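Local coordinates for protein epimerase (Methylomonas sp. DH-1, PDB 7CJ7) that catalyses the manganese-dependent epimerization of ketoses at C3, acting most strongly on L-ribulose and also on D-ribulose, D-allulose and D-fructose, at residues K5-G18 with R240-D254. Residues are numbered along the deposited sequence; the frame is centred on the assembly and turned at random.
Sequences KRLEYGGHALVWSG and RGPITFESFSSEIVD. With MN (manganese (II) ion), chain D; SOL (L-sorbose), chain C.
Gly10 and His12 donate their backbone N-H groups to Ile243 and Phe245, while Ile243 and Phe245 donate to Glu8 and Gly10; this ladder joins first and last strands and closes the parallel TIM barrel. The pairing is tight, with Phe245 N 2.8 Å from Gly10 O. At its C-terminal end, where such barrels carry their active sites, Glu246 OE1 lies over one face of the imidazole, 3.4 Å from His12 CD2, and Glu246 OE2 binds manganese at 2.1 Å. With CG anti to the backbone N (chi1 -169°), the His12 ring runs alongside Glu246 and brings NE2 to hydrogen-bond L-sorbose O6 at its edge, 2.8 Å away; Leu14 N hydrogen-bonds to ND1, and Phe248 turns its edge to the imidazole face, planes 67° apart. Replacing His12 by alanine would probably leave sorbose O6 and Leu14 N without these partners and Phe248 without its aromatic mate. Beyond, Ile252 CG2 rests on the Ser17-Gly18 backbone and a water bridges Leu14 O and Ser249 N; the solvent side, exposed Arg240 beside Leu7, is looser. The backbones of Tyr9 and Gly11 hydrogen-bond to strand 39-43, Tyr9 also to Asp38 just before it, and helix 271-285 packs against Tyr9, Trp16 and Phe245.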
loop_
_atom_site.group_PDB
_atom_site.type_symbol
_atom_site.label_atom_id
_atom_site.label_comp_id
_atom_site.label_asym_id
_atom_site.label_seq_id
_atom_site.Cartn_x
_atom_site.Cartn_y
_atom_site.Cartn_z
ATOM N N LYS A 5 -14.350 -27.725 -2.940
ATOM C CA LYS A 5 -13.066 -27.141 -2.484
ATOM C C LYS A 5 -12.416 -28.120 -1.511
ATOM O O LYS A 5 -13.131 -28.819 -0.770
ATOM C CB LYS A 5 -13.281 -25.785 -1.807
ATOM C CG LYS A 5 -13.813 -24.684 -2.711
ATOM C CD LYS A 5 -14.070 -23.388 -1.973
ATOM C CE LYS A 5 -14.544 -22.291 -2.893
ATOM N NZ LYS A 5 -13.440 -21.747 -3.710
ATOM N N ARG A 6 -11.095 -28.187 -1.529
ATOM C CA ARG A 6 -10.352 -28.974 -0.525
ATOM C C ARG A 6 -9.259 -28.084 0.056
ATOM O O ARG A 6 -8.819 -27.132 -0.628
ATOM C CB ARG A 6 -9.788 -30.236 -1.173
ATOM C CG ARG A 6 -8.769 -29.949 -2.265
ATOM C CD ARG A 6 -8.138 -31.217 -2.828
ATOM N NE ARG A 6 -8.811 -31.681 -4.030
ATOM C CZ ARG A 6 -8.374 -32.671 -4.807
ATOM N NH1 ARG A 6 -7.253 -33.313 -4.514
ATOM N NH2 ARG A 6 -9.062 -33.014 -5.880
ATOM N N LEU A 7 -8.847 -28.378 1.284
ATOM C CA LEU A 7 -7.639 -27.768 1.875
ATOM C C LEU A 7 -6.431 -28.253 1.072
ATOM O O LEU A 7 -6.158 -29.443 1.074
ATOM C CB LEU A 7 -7.528 -28.170 3.348
ATOM C CG LEU A 7 -6.352 -27.546 4.086
ATOM C CD1 LEU A 7 -6.369 -26.037 3.950
ATOM C CD2 LEU A 7 -6.356 -27.954 5.549
ATOM N N GLU A 8 -5.744 -27.348 0.385
ATOM C CA GLU A 8 -4.546 -27.696 -0.420
ATOM C C GLU A 8 -3.651 -26.465 -0.444
ATOM O O GLU A 8 -4.178 -25.350 -0.314
ATOM C CB GLU A 8 -4.924 -28.170 -1.822
ATOM C CG GLU A 8 -5.957 -27.301 -2.520
ATOM C CD GLU A 8 -6.280 -27.775 -3.932
ATOM O OE1 GLU A 8 -7.207 -27.238 -4.548
ATOM O OE2 GLU A 8 -5.592 -28.679 -4.416
ATOM N N TYR A 9 -2.345 -26.688 -0.574
ATOM C CA TYR A 9 -1.310 -25.639 -0.486
ATOM C C TYR A 9 -0.663 -25.447 -1.853
ATOM O O TYR A 9 -0.292 -26.427 -2.529
ATOM C CB TYR A 9 -0.293 -26.000 0.589
ATOM C CG TYR A 9 -0.927 -26.297 1.920
ATOM C CD1 TYR A 9 -1.121 -25.303 2.862
ATOM C CD2 TYR A 9 -1.406 -27.561 2.202
ATOM C CE1 TYR A 9 -1.718 -25.578 4.078
ATOM C CE2 TYR A 9 -2.009 -27.852 3.410
ATOM C CZ TYR A 9 -2.154 -26.859 4.359
ATOM O OH TYR A 9 -2.757 -27.156 5.549
ATOM N N GLY A 10 -0.501 -24.186 -2.227
ATOM C CA GLY A 10 -0.020 -23.817 -3.565
ATOM C C GLY A 10 1.004 -22.711 -3.509
ATOM O O GLY A 10 1.105 -22.012 -2.465
ATOM N N GLY A 11 1.779 -22.601 -4.584
ATOM C CA GLY A 11 2.747 -21.519 -4.798
ATOM C C GLY A 11 2.360 -20.710 -6.016
ATOM O O GLY A 11 1.963 -21.305 -7.030
ATOM N N HIS A 12 2.424 -19.387 -5.910
ATOM C CA HIS A 12 2.208 -18.464 -7.047
ATOM C C HIS A 12 3.379 -18.605 -8.019
ATOM O O HIS A 12 4.519 -18.738 -7.547
ATOM C CB HIS A 12 2.027 -17.041 -6.516
ATOM C CG HIS A 12 1.557 -16.087 -7.555
ATOM N ND1 HIS A 12 2.432 -15.386 -8.348
ATOM C CD2 HIS A 12 0.315 -15.705 -7.919
ATOM C CE1 HIS A 12 1.747 -14.615 -9.169
ATOM N NE2 HIS A 12 0.447 -14.784 -8.918
ATOM N N ALA A 13 3.108 -18.581 -9.328
ATOM C CA ALA A 13 4.114 -18.818 -10.388
ATOM C C ALA A 13 5.304 -17.862 -10.228
ATOM O O ALA A 13 6.441 -18.291 -10.512
ATOM C CB ALA A 13 3.462 -18.677 -11.738
ATOM N N LEU A 14 5.067 -16.624 -9.772
ATOM C CA LEU A 14 6.098 -15.548 -9.736
ATOM C C LEU A 14 7.137 -15.823 -8.646
ATOM O O LEU A 14 8.105 -15.033 -8.528
ATOM C CB LEU A 14 5.416 -14.201 -9.497
ATOM C CG LEU A 14 5.267 -13.316 -10.733
ATOM C CD1 LEU A 14 6.610 -12.715 -11.127
ATOM C CD2 LEU A 14 4.660 -14.096 -11.887
ATOM N N VAL A 15 6.932 -16.866 -7.847
ATOM C CA VAL A 15 7.974 -17.333 -6.895
ATOM C C VAL A 15 9.130 -17.912 -7.716
ATOM O O VAL A 15 10.275 -17.819 -7.243
ATOM C CB VAL A 15 7.404 -18.330 -5.877
ATOM C CG1 VAL A 15 8.504 -19.074 -5.143
ATOM C CG2 VAL A 15 6.490 -17.623 -4.890
ATOM N N TRP A 16 8.846 -18.408 -8.926
ATOM C CA TRP A 16 9.819 -19.181 -9.740
ATOM C C TRP A 16 10.092 -18.534 -11.101
ATOM O O TRP A 16 11.255 -18.584 -11.525
ATOM C CB TRP A 16 9.359 -20.628 -9.911
ATOM C CG TRP A 16 9.368 -21.427 -8.646
ATOM C CD1 TRP A 16 10.434 -22.055 -8.067
ATOM C CD2 TRP A 16 8.227 -21.731 -7.827
ATOM N NE1 TRP A 16 10.034 -22.717 -6.936
ATOM C CE2 TRP A 16 8.685 -22.541 -6.767
ATOM C CE3 TRP A 16 6.867 -21.411 -7.897
ATOM C CZ2 TRP A 16 7.831 -23.004 -5.769
ATOM C CZ3 TRP A 16 6.027 -21.875 -6.911
ATOM C CH2 TRP A 16 6.505 -22.666 -5.871
ATOM N N SER A 17 9.070 -18.032 -11.793
ATOM C CA SER A 17 9.160 -17.606 -13.215
ATOM C C SER A 17 8.389 -16.306 -13.451
ATOM O O SER A 17 7.254 -16.211 -12.995
ATOM C CB SER A 17 8.659 -18.680 -14.142
ATOM O OG SER A 17 9.467 -19.839 -14.051
ATOM N N GLY A 18 8.986 -15.375 -14.196
ATOM C CA GLY A 18 8.354 -14.099 -14.580
ATOM C C GLY A 18 7.540 -14.215 -15.858
ATOM O O GLY A 18 6.771 -13.287 -16.156
ATOM N N ARG A 240 -11.481 -24.798 4.605
ATOM C CA ARG A 240 -10.995 -25.937 3.784
ATOM C C ARG A 240 -11.004 -25.523 2.317
ATOM O O ARG A 240 -11.950 -25.843 1.599
ATOM C CB ARG A 240 -11.843 -27.189 4.020
ATOM C CG ARG A 240 -11.484 -27.906 5.311
ATOM C CD ARG A 240 -12.302 -29.167 5.529
ATOM N NE ARG A 240 -11.909 -29.787 6.783
ATOM C CZ ARG A 240 -10.831 -30.545 6.943
ATOM N NH1 ARG A 240 -10.552 -31.050 8.131
ATOM N NH2 ARG A 240 -10.034 -30.786 5.920
ATOM N N GLY A 241 -9.973 -24.812 1.903
ATOM C CA GLY A 241 -9.852 -24.351 0.517
ATOM C C GLY A 241 -8.395 -24.080 0.187
ATOM O O GLY A 241 -7.514 -24.301 1.008
ATOM N N PRO A 242 -8.118 -23.601 -1.036
ATOM C CA PRO A 242 -6.752 -23.296 -1.444
ATOM C C PRO A 242 -6.099 -22.244 -0.538
ATOM O O PRO A 242 -6.736 -21.273 -0.153
ATOM C CB PRO A 242 -6.905 -22.794 -2.884
ATOM C CG PRO A 242 -8.205 -23.398 -3.335
ATOM C CD PRO A 242 -9.091 -23.405 -2.114
ATOM N N ILE A 243 -4.835 -22.484 -0.209
ATOM C CA ILE A 243 -3.942 -21.497 0.460
ATOM C C ILE A 243 -2.687 -21.389 -0.401
ATOM O O ILE A 243 -1.961 -22.399 -0.484
ATOM C CB ILE A 243 -3.616 -21.952 1.894
ATOM C CG1 ILE A 243 -4.892 -22.150 2.718
ATOM C CG2 ILE A 243 -2.646 -20.972 2.539
ATOM C CD1 ILE A 243 -4.649 -22.701 4.114
ATOM N N THR A 244 -2.473 -20.246 -1.048
ATOM C CA THR A 244 -1.318 -19.997 -1.949
ATOM C C THR A 244 -0.313 -19.077 -1.261
ATOM O O THR A 244 -0.714 -17.995 -0.794
ATOM C CB THR A 244 -1.712 -19.311 -3.261
ATOM O OG1 THR A 244 -2.757 -20.021 -3.914
ATOM C CG2 THR A 244 -0.547 -19.183 -4.214
ATOM N N PHE A 245 0.948 -19.495 -1.215
ATOM C CA PHE A 245 2.070 -18.604 -0.852
ATOM C C PHE A 245 2.328 -17.681 -2.041
ATOM O O PHE A 245 2.521 -18.155 -3.183
ATOM C CB PHE A 245 3.316 -19.401 -0.472
ATOM C CG PHE A 245 4.547 -18.540 -0.362
ATOM C CD1 PHE A 245 4.571 -17.436 0.477
ATOM C CD2 PHE A 245 5.673 -18.818 -1.111
ATOM C CE1 PHE A 245 5.699 -16.629 0.562
ATOM C CE2 PHE A 245 6.801 -18.018 -1.019
ATOM C CZ PHE A 245 6.817 -16.935 -0.178
ATOM N N GLU A 246 2.344 -16.383 -1.760
ATOM C CA GLU A 246 2.557 -15.331 -2.769
ATOM C C GLU A 246 3.708 -14.437 -2.306
ATOM O O GLU A 246 3.715 -14.007 -1.133
ATOM C CB GLU A 246 1.272 -14.542 -2.982
ATOM C CG GLU A 246 1.385 -13.517 -4.083
ATOM C CD GLU A 246 0.032 -13.020 -4.556
ATOM O OE1 GLU A 246 -0.284 -13.177 -5.756
ATOM O OE2 GLU A 246 -0.698 -12.490 -3.719
ATOM N N SER A 247 4.647 -14.162 -3.202
ATOM C CA SER A 247 5.862 -13.383 -2.871
ATOM C C SER A 247 6.435 -12.772 -4.143
ATOM O O SER A 247 6.462 -13.451 -5.179
ATOM C CB SER A 247 6.876 -14.261 -2.177
ATOM O OG SER A 247 7.997 -13.511 -1.763
ATOM N N PHE A 248 6.909 -11.538 -4.056
ATOM C CA PHE A 248 7.494 -10.833 -5.216
ATOM C C PHE A 248 8.841 -10.241 -4.817
ATOM O O PHE A 248 8.958 -9.617 -3.738
ATOM C CB PHE A 248 6.530 -9.775 -5.743
ATOM C CG PHE A 248 5.187 -10.316 -6.153
ATOM C CD1 PHE A 248 5.000 -10.887 -7.399
ATOM C CD2 PHE A 248 4.109 -10.258 -5.284
ATOM C CE1 PHE A 248 3.763 -11.399 -7.760
ATOM C CE2 PHE A 248 2.880 -10.770 -5.649
ATOM C CZ PHE A 248 2.707 -11.337 -6.887
ATOM N N SER A 249 9.823 -10.443 -5.692
ATOM C CA SER A 249 11.182 -9.865 -5.577
ATOM C C SER A 249 11.594 -9.342 -6.951
ATOM O O SER A 249 11.154 -9.933 -7.952
ATOM C CB SER A 249 12.160 -10.891 -5.065
ATOM O OG SER A 249 13.466 -10.342 -5.024
ATOM N N SER A 250 12.421 -8.298 -6.999
ATOM C CA SER A 250 13.017 -7.791 -8.260
ATOM C C SER A 250 13.855 -8.906 -8.908
ATOM O O SER A 250 14.164 -8.788 -10.106
ATOM C CB SER A 250 13.813 -6.527 -8.027
ATOM O OG SER A 250 14.839 -6.740 -7.069
ATOM N N GLU A 251 14.175 -9.966 -8.155
ATOM C CA GLU A 251 14.904 -11.167 -8.652
ATOM C C GLU A 251 14.156 -11.785 -9.844
ATOM O O GLU A 251 14.818 -12.214 -10.813
ATOM C CB GLU A 251 15.047 -12.204 -7.533
ATOM C CG GLU A 251 15.859 -13.424 -7.945
ATOM C CD GLU A 251 17.334 -13.141 -8.150
ATOM O OE1 GLU A 251 18.026 -13.989 -8.755
ATOM O OE2 GLU A 251 17.784 -12.076 -7.697
ATOM N N ILE A 252 12.824 -11.877 -9.753
ATOM C CA ILE A 252 11.959 -12.524 -10.783
ATOM C C ILE A 252 10.903 -11.503 -11.202
ATOM O O ILE A 252 10.035 -11.175 -10.360
ATOM C CB ILE A 252 11.318 -13.824 -10.254
ATOM C CG1 ILE A 252 12.349 -14.791 -9.662
ATOM C CG2 ILE A 252 10.485 -14.485 -11.345
ATOM C CD1 ILE A 252 13.150 -15.547 -10.690
ATOM N N VAL A 253 10.996 -11.021 -12.447
ATOM C CA VAL A 253 10.196 -9.875 -12.970
ATOM C C VAL A 253 9.250 -10.379 -14.063
ATOM O O VAL A 253 9.728 -11.011 -15.028
ATOM C CB VAL A 253 11.106 -8.747 -13.498
ATOM C CG1 VAL A 253 10.296 -7.575 -14.034
ATOM C CG2 VAL A 253 12.088 -8.268 -12.440
ATOM N N ASP A 254 7.953 -10.117 -13.901
ATOM C CA ASP A 254 6.937 -10.221 -14.980
ATOM C C ASP A 254 6.726 -8.807 -15.504
ATOM O O ASP A 254 6.124 -7.981 -14.817
ATOM C CB ASP A 254 5.640 -10.873 -14.485
ATOM C CG ASP A 254 4.529 -10.957 -15.526
ATOM O OD1 ASP A 254 4.360 -9.983 -16.299
ATOM O OD2 ASP A 254 3.827 -11.998 -15.555
HETATM MN MN MN D . -2.772 -12.040 -3.692
HETATM C C1 SOL C . -1.958 -8.599 -6.214
HETATM O O1 SOL C . -1.432 -7.702 -5.264
HETATM C C2 SOL C . -2.206 -9.951 -5.626
HETATM O O2 SOL C . -2.334 -10.089 -4.422
HETATM C C3 SOL C . -2.240 -11.152 -6.561
HETATM O O3 SOL C . -2.901 -12.241 -5.958
HETATM C C4 SOL C . -2.895 -10.802 -7.893
HETATM O O4 SOL C . -4.247 -10.401 -7.665
HETATM C C5 SOL C . -2.897 -11.956 -8.897
HETATM O O5 SOL C . -3.685 -11.595 -10.031
HETATM C C6 SOL C . -1.514 -12.349 -9.371
HETATM O O6 SOL C . -1.587 -13.461 -10.269
HETATM O O HOH W 1 8.806 -12.167 -7.979
#